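Local coordinates for protein halogenase (Chondromyces crocatus, PDB 3E1T) that probably catalyses the flavin-dependent chlorination step in the biosynthesis of the myxobacterial compound chondrochloren, using bound FAD, at residues Val236-Glu239 with Ala240-Ile244; Asp373-Phe376 with Trp377-Arg380. One frame throughout, in Å; residues are numbered along the deposited sequence.

Interaction 1 (Val236-Glu239 with Ala240-Ile244); sequences VSRE and AAEAI
Ser237 and Ala240 meet where a β-strand runs straight into a short, weakly bonded helical turn, a compact example of how a serine can start a helix. Ser237 occupies the N-cap position, and its OG accepts a hydrogen bond from Ala240 N at 2.9 Å, with an N-H...O angle of 149°. A chi1 of 85° sets the hydroxyl between the serine's own backbone N and carbonyl carbon, which puts it within bonding distance of Ala240 N and beside the Ala240 methyl, OG to CB 3.4 Å. The carbonyl of the same serine gives much less: Ala240 N and Ala241 N both approach Ser237 O, but each bond is weak, the one from Ala241 N measuring 3.4 Å. One residue further on, Arg238 O receives a similarly weak bond from Ala241 N. Next to the cap, Val236 CG2 touches Ala240 CB at 4.2 Å, and Tyr255 of helix 248-257 packs on both side chains.

Four residues apart, Arg238 and Glu242 pair. The arginine chain is extended, and its NH1 comes obliquely to Glu242 OE1 in a long salt bridge of 3.8 Å, with guanidinium and carboxylate planes 71° apart. Its firmer partner is Asp285, which bonds NE, while Glu239 OE2 turns to Gln188. Val190 of strand 189-197 touches the side chains of Val236, Arg238 and Ala241, and backbone bonds pair Val236 with Val190 and Arg238 with Gln188.

With the main-chain bonds to the carbonyls of Ser237, Arg238 and Glu239 all weak, the capping bond to Ser237 OG is the one hydrogen bond across the turn that is not, and the loosely matched Arg238-Glu242 charges probably add only modest electrostatic stabilisation.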
ATOM      1  N   VAL A 236      -0.871 -14.380   8.113  1.00 27.54           N
ATOM      2  CA  VAL A 236      -0.178 -15.604   8.528  1.00 28.36           C
ATOM      3  C   VAL A 236       0.813 -16.058   7.431  1.00 29.66           C
ATOM      4  O   VAL A 236       0.963 -15.378   6.419  1.00 28.66           O
ATOM      5  CB  VAL A 236      -1.208 -16.717   8.923  1.00 28.58           C
ATOM      6  CG1 VAL A 236      -2.089 -16.259  10.114  1.00 26.59           C
ATOM      7  CG2 VAL A 236      -2.103 -17.102   7.751  1.00 29.14           C
ATOM      8  N   SER A 237       1.506 -17.178   7.643  1.00 31.03           N
ATOM      9  CA  SER A 237       2.461 -17.685   6.665  1.00 32.66           C
ATOM     10  C   SER A 237       1.768 -18.200   5.407  1.00 33.97           C
ATOM     11  O   SER A 237       0.694 -18.800   5.474  1.00 33.91           O
ATOM     12  CB  SER A 237       3.326 -18.799   7.266  1.00 32.05           C
ATOM     13  OG  SER A 237       2.658 -20.052   7.166  1.00 34.00           O
ATOM     14  N   ARG A 238       2.411 -17.971   4.263  1.00 36.56           N
ATOM     15  CA  ARG A 238       1.988 -18.547   2.988  1.00 38.90           C
ATOM     16  C   ARG A 238       1.774 -20.062   3.090  1.00 40.24           C
ATOM     17  O   ARG A 238       0.868 -20.607   2.466  1.00 40.36           O
ATOM     18  CB  ARG A 238       3.016 -18.231   1.892  1.00 38.69           C
ATOM     19  CG  ARG A 238       2.489 -18.475   0.481  1.00 38.90           C
ATOM     20  CD  ARG A 238       3.560 -18.321  -0.612  1.00 39.82           C
ATOM     21  NE  ARG A 238       2.924 -18.235  -1.929  1.00 42.45           N
ATOM     22  CZ  ARG A 238       2.557 -19.285  -2.661  1.00 44.30           C
ATOM     23  NH1 ARG A 238       2.778 -20.520  -2.225  1.00 45.92           N
ATOM     24  NH2 ARG A 238       1.970 -19.105  -3.836  1.00 45.25           N
ATOM     25  N   GLU A 239       2.613 -20.728   3.881  1.00 42.56           N
ATOM     26  CA  GLU A 239       2.530 -22.187   4.078  1.00 44.92           C
ATOM     27  C   GLU A 239       1.242 -22.613   4.785  1.00 46.04           C
ATOM     28  O   GLU A 239       0.664 -23.656   4.466  1.00 46.01           O
ATOM     29  CB  GLU A 239       3.747 -22.698   4.854  1.00 45.28           C
ATOM     30  CG  GLU A 239       5.064 -22.594   4.093  1.00 47.79           C
ATOM     31  CD  GLU A 239       5.471 -21.155   3.816  1.00 51.10           C
ATOM     32  OE1 GLU A 239       5.610 -20.375   4.788  1.00 51.82           O
ATOM     33  OE2 GLU A 239       5.646 -20.805   2.621  1.00 52.91           O
ATOM     34  N   ALA A 240       0.795 -21.796   5.734  1.00 47.66           N
ATOM     35  CA  ALA A 240      -0.449 -22.048   6.466  1.00 49.29           C
ATOM     36  C   ALA A 240      -1.669 -21.984   5.557  1.00 50.68           C
ATOM     37  O   ALA A 240      -2.625 -22.730   5.754  1.00 50.82           O
ATOM     38  CB  ALA A 240      -0.601 -21.066   7.615  1.00 49.04           C
ATOM     39  N   ALA A 241      -1.619 -21.103   4.561  1.00 52.38           N
ATOM     40  CA  ALA A 241      -2.727 -20.902   3.625  1.00 54.37           C
ATOM     41  C   ALA A 241      -3.091 -22.161   2.855  1.00 55.58           C
ATOM     42  O   ALA A 241      -4.268 -22.419   2.602  1.00 55.64           O
ATOM     43  CB  ALA A 241      -2.407 -19.786   2.652  1.00 54.49           C
ATOM     44  N   GLU A 242      -2.074 -22.937   2.490  1.00 57.35           N
ATOM     45  CA  GLU A 242      -2.263 -24.142   1.681  1.00 59.01           C
ATOM     46  C   GLU A 242      -2.981 -25.243   2.467  1.00 59.52           C
ATOM     47  O   GLU A 242      -3.045 -26.397   2.028  1.00 59.78           O
ATOM     48  CB  GLU A 242      -0.913 -24.640   1.139  1.00 59.09           C
ATOM     49  CG  GLU A 242      -0.077 -23.574   0.431  1.00 59.52           C
ATOM     50  CD  GLU A 242       1.313 -24.068   0.052  1.00 60.32           C
ATOM     51  OE1 GLU A 242       2.297 -23.329   0.303  1.00 61.24           O
ATOM     52  OE2 GLU A 242       1.423 -25.195  -0.495  1.00 62.51           O
ATOM     53  N   ALA A 243      -3.518 -24.867   3.630  1.00 60.32           N
ATOM     54  CA  ALA A 243      -4.311 -25.750   4.484  1.00 60.87           C
ATOM     55  C   ALA A 243      -5.438 -24.992   5.208  1.00 61.39           C
ATOM     56  O   ALA A 243      -6.064 -25.521   6.134  1.00 61.71           O
ATOM     57  CB  ALA A 243      -3.413 -26.474   5.484  1.00 60.96           C
ATOM     58  N   ILE A 244      -5.684 -23.753   4.793  1.00 61.71           N
ATOM     59  CA  ILE A 244      -6.861 -23.016   5.237  1.00 62.13           C
ATOM     60  C   ILE A 244      -7.963 -23.121   4.184  1.00 62.53           C
ATOM     61  O   ILE A 244      -9.090 -22.687   4.411  1.00 62.48           O
ATOM     62  CB  ILE A 244      -6.573 -21.514   5.530  1.00 62.08           C
ATOM     63  CG1 ILE A 244      -6.441 -20.712   4.235  1.00 62.12           C
ATOM     64  CG2 ILE A 244      -5.348 -21.341   6.420  1.00 62.23           C
ATOM     65  CD1 ILE A 244      -7.212 -19.421   4.250  1.00 61.40           C
TER

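Interaction 2 (Asp373-Phe376 with Trp377-Arg380); sequences DSYF and WSAR
Phe376 is held between two different partners, the indole of Trp377 and the guanidinium of Arg380. Toward Trp377 it presents an edge: CD2 stands over the face of the indole, the five-membered ring centroid lies 5.0 Å from the phenyl centroid, and the planes meet at 72° in a T-shaped pair. Toward Arg380 it offers a face. The guanidinium stacks flat on it, planes 9° apart and CZ 4.0 Å from the ring centroid, a cation-pi contact, while CD adds a CH-pi contact over the same ring.

Several hydrogen bonds belong to a short helix, 375-378, with Ser374 as its N-cap. Ser374 OG, placed opposite its backbone N (chi1 177°), accepts from Trp377 N at 3.2 Å in an almost straight bond, and is also bonded to Gln216 O. Ser374 O and Tyr375 O then take the usual i+4 amides, those of Ser378 and Ala379, and the Ser378 hydroxyl lies within reach of both carbonyls, 2.9 Å from OG to Tyr375 O. Farther along the chain, Arg380 NH1 reaches back to Phe376 O at 3.0 Å, in the carbonyl plane and on a lone pair, which ties the stacked guanidinium to the backbone of the very residue it covers. Trp377 NE1 is bonded to Phe215 O, and Tyr366 of helix 340-368 packs against both Phe376 and Arg380.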
ATOM      1  N   ASP A 373       8.745 -19.366  20.492  1.00 35.03           N
ATOM      2  CA  ASP A 373       8.178 -20.644  20.058  1.00 34.94           C
ATOM      3  C   ASP A 373       7.294 -20.545  18.805  1.00 34.19           C
ATOM      4  O   ASP A 373       6.589 -21.493  18.451  1.00 33.63           O
ATOM      5  CB  ASP A 373       7.473 -21.360  21.222  1.00 35.98           C
ATOM      6  CG  ASP A 373       6.229 -20.646  21.705  1.00 38.01           C
ATOM      7  OD1 ASP A 373       6.050 -19.432  21.444  1.00 41.61           O
ATOM      8  OD2 ASP A 373       5.405 -21.321  22.362  1.00 41.06           O
ATOM      9  N   SER A 374       7.368 -19.397  18.123  1.00 33.39           N
ATOM     10  CA  SER A 374       6.613 -19.170  16.898  1.00 32.57           C
ATOM     11  C   SER A 374       7.462 -19.459  15.671  1.00 32.09           C
ATOM     12  O   SER A 374       8.519 -18.864  15.496  1.00 31.97           O
ATOM     13  CB  SER A 374       6.107 -17.724  16.821  1.00 32.25           C
ATOM     14  OG  SER A 374       5.439 -17.499  15.589  1.00 31.57           O
ATOM     15  N   TYR A 375       6.989 -20.364  14.821  1.00 32.07           N
ATOM     16  CA  TYR A 375       7.648 -20.590  13.542  1.00 32.56           C
ATOM     17  C   TYR A 375       7.570 -19.328  12.666  1.00 31.24           C
ATOM     18  O   TYR A 375       8.571 -18.938  12.083  1.00 31.75           O
ATOM     19  CB  TYR A 375       7.113 -21.840  12.822  1.00 33.77           C
ATOM     20  CG  TYR A 375       7.480 -21.913  11.348  1.00 36.38           C
ATOM     21  CD1 TYR A 375       8.812 -21.850  10.922  1.00 37.58           C
ATOM     22  CD2 TYR A 375       6.485 -22.022  10.378  1.00 37.74           C
ATOM     23  CE1 TYR A 375       9.143 -21.892   9.561  1.00 37.60           C
ATOM     24  CE2 TYR A 375       6.799 -22.076   9.027  1.00 40.21           C
ATOM     25  CZ  TYR A 375       8.130 -22.011   8.621  1.00 38.39           C
ATOM     26  OH  TYR A 375       8.415 -22.063   7.260  1.00 39.43           O
ATOM     27  N   PHE A 376       6.402 -18.687  12.635  1.00 29.88           N
ATOM     28  CA  PHE A 376       6.164 -17.477  11.828  1.00 29.07           C
ATOM     29  C   PHE A 376       7.161 -16.365  12.176  1.00 29.04           C
ATOM     30  O   PHE A 376       7.866 -15.865  11.300  1.00 28.79           O
ATOM     31  CB  PHE A 376       4.700 -17.015  11.992  1.00 28.38           C
ATOM     32  CG  PHE A 376       4.345 -15.745  11.224  1.00 27.69           C
ATOM     33  CD1 PHE A 376       3.690 -15.821   9.992  1.00 25.94           C
ATOM     34  CD2 PHE A 376       4.639 -14.479  11.749  1.00 27.14           C
ATOM     35  CE1 PHE A 376       3.348 -14.642   9.284  1.00 26.84           C
ATOM     36  CE2 PHE A 376       4.305 -13.295  11.037  1.00 26.71           C
ATOM     37  CZ  PHE A 376       3.657 -13.387   9.816  1.00 24.44           C
ATOM     38  N   TRP A 377       7.241 -15.992  13.451  1.00 28.98           N
ATOM     39  CA  TRP A 377       8.156 -14.923  13.865  1.00 29.44           C
ATOM     40  C   TRP A 377       9.634 -15.296  13.786  1.00 30.04           C
ATOM     41  O   TRP A 377      10.464 -14.466  13.395  1.00 30.32           O
ATOM     42  CB  TRP A 377       7.770 -14.368  15.242  1.00 29.06           C
ATOM     43  CG  TRP A 377       6.413 -13.791  15.206  1.00 29.53           C
ATOM     44  CD1 TRP A 377       5.256 -14.374  15.649  1.00 28.39           C
ATOM     45  CD2 TRP A 377       6.037 -12.538  14.624  1.00 28.36           C
ATOM     46  NE1 TRP A 377       4.190 -13.551  15.397  1.00 29.14           N
ATOM     47  CE2 TRP A 377       4.643 -12.417  14.768  1.00 28.20           C
ATOM     48  CE3 TRP A 377       6.749 -11.498  14.009  1.00 28.31           C
ATOM     49  CZ2 TRP A 377       3.936 -11.291  14.327  1.00 28.24           C
ATOM     50  CZ3 TRP A 377       6.043 -10.386  13.565  1.00 28.55           C
ATOM     51  CH2 TRP A 377       4.651 -10.298  13.719  1.00 28.73           C
ATOM     52  N   SER A 378       9.973 -16.543  14.116  1.00 30.66           N
ATOM     53  CA  SER A 378      11.380 -16.975  14.038  1.00 31.89           C
ATOM     54  C   SER A 378      11.940 -16.909  12.608  1.00 31.69           C
ATOM     55  O   SER A 378      13.126 -16.669  12.417  1.00 31.63           O
ATOM     56  CB  SER A 378      11.562 -18.382  14.603  1.00 32.18           C
ATOM     57  OG  SER A 378      10.974 -19.343  13.732  1.00 35.95           O
ATOM     58  N   ALA A 379      11.078 -17.112  11.615  1.00 31.72           N
ATOM     59  CA  ALA A 379      11.481 -17.024  10.207  1.00 31.88           C
ATOM     60  C   ALA A 379      11.440 -15.595   9.640  1.00 31.86           C
ATOM     61  O   ALA A 379      11.821 -15.371   8.484  1.00 32.92           O
ATOM     62  CB  ALA A 379      10.619 -17.949   9.362  1.00 31.71           C
ATOM     63  N   ARG A 380      10.949 -14.644  10.428  1.00 31.20           N
ATOM     64  CA  ARG A 380      10.898 -13.244  10.012  1.00 31.04           C
ATOM     65  C   ARG A 380      11.798 -12.369  10.882  1.00 31.81           C
ATOM     66  O   ARG A 380      11.351 -11.446  11.577  1.00 30.99           O
ATOM     67  CB  ARG A 380       9.453 -12.757   9.938  1.00 30.21           C
ATOM     68  CG  ARG A 380       8.726 -13.359   8.727  1.00 29.49           C
ATOM     69  CD  ARG A 380       7.244 -13.529   8.973  1.00 26.76           C
ATOM     70  NE  ARG A 380       6.563 -14.192   7.849  1.00 26.50           N
ATOM     71  CZ  ARG A 380       6.549 -15.502   7.627  1.00 26.18           C
ATOM     72  NH1 ARG A 380       7.180 -16.331   8.449  1.00 23.36           N
ATOM     73  NH2 ARG A 380       5.892 -15.997   6.582  1.00 27.19           N
TER

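Interaction 1 comes first along the chain and closes well before interaction 2 opens; their centres lie 14 Å apart, on the same side of the chain's centre. Each has a serine at the N-cap of a short helical segment, weakly bonded in interaction 1; one follows strand 229-237 of the large mixed sheet, the other comes soon after the long helix 340-368. The two touch directly: Phe376 CE1 lies 3.4 Å from Val236 C, and Arg380 NH2 packs on Ser237 CA. Residues 373-380 thus cover the end of strand 229-237. The nearest side chains stay about 11 Å (Val236) and about 12 Å (Phe376) from the FAD, so both are packing outside direct contact with the cofactor.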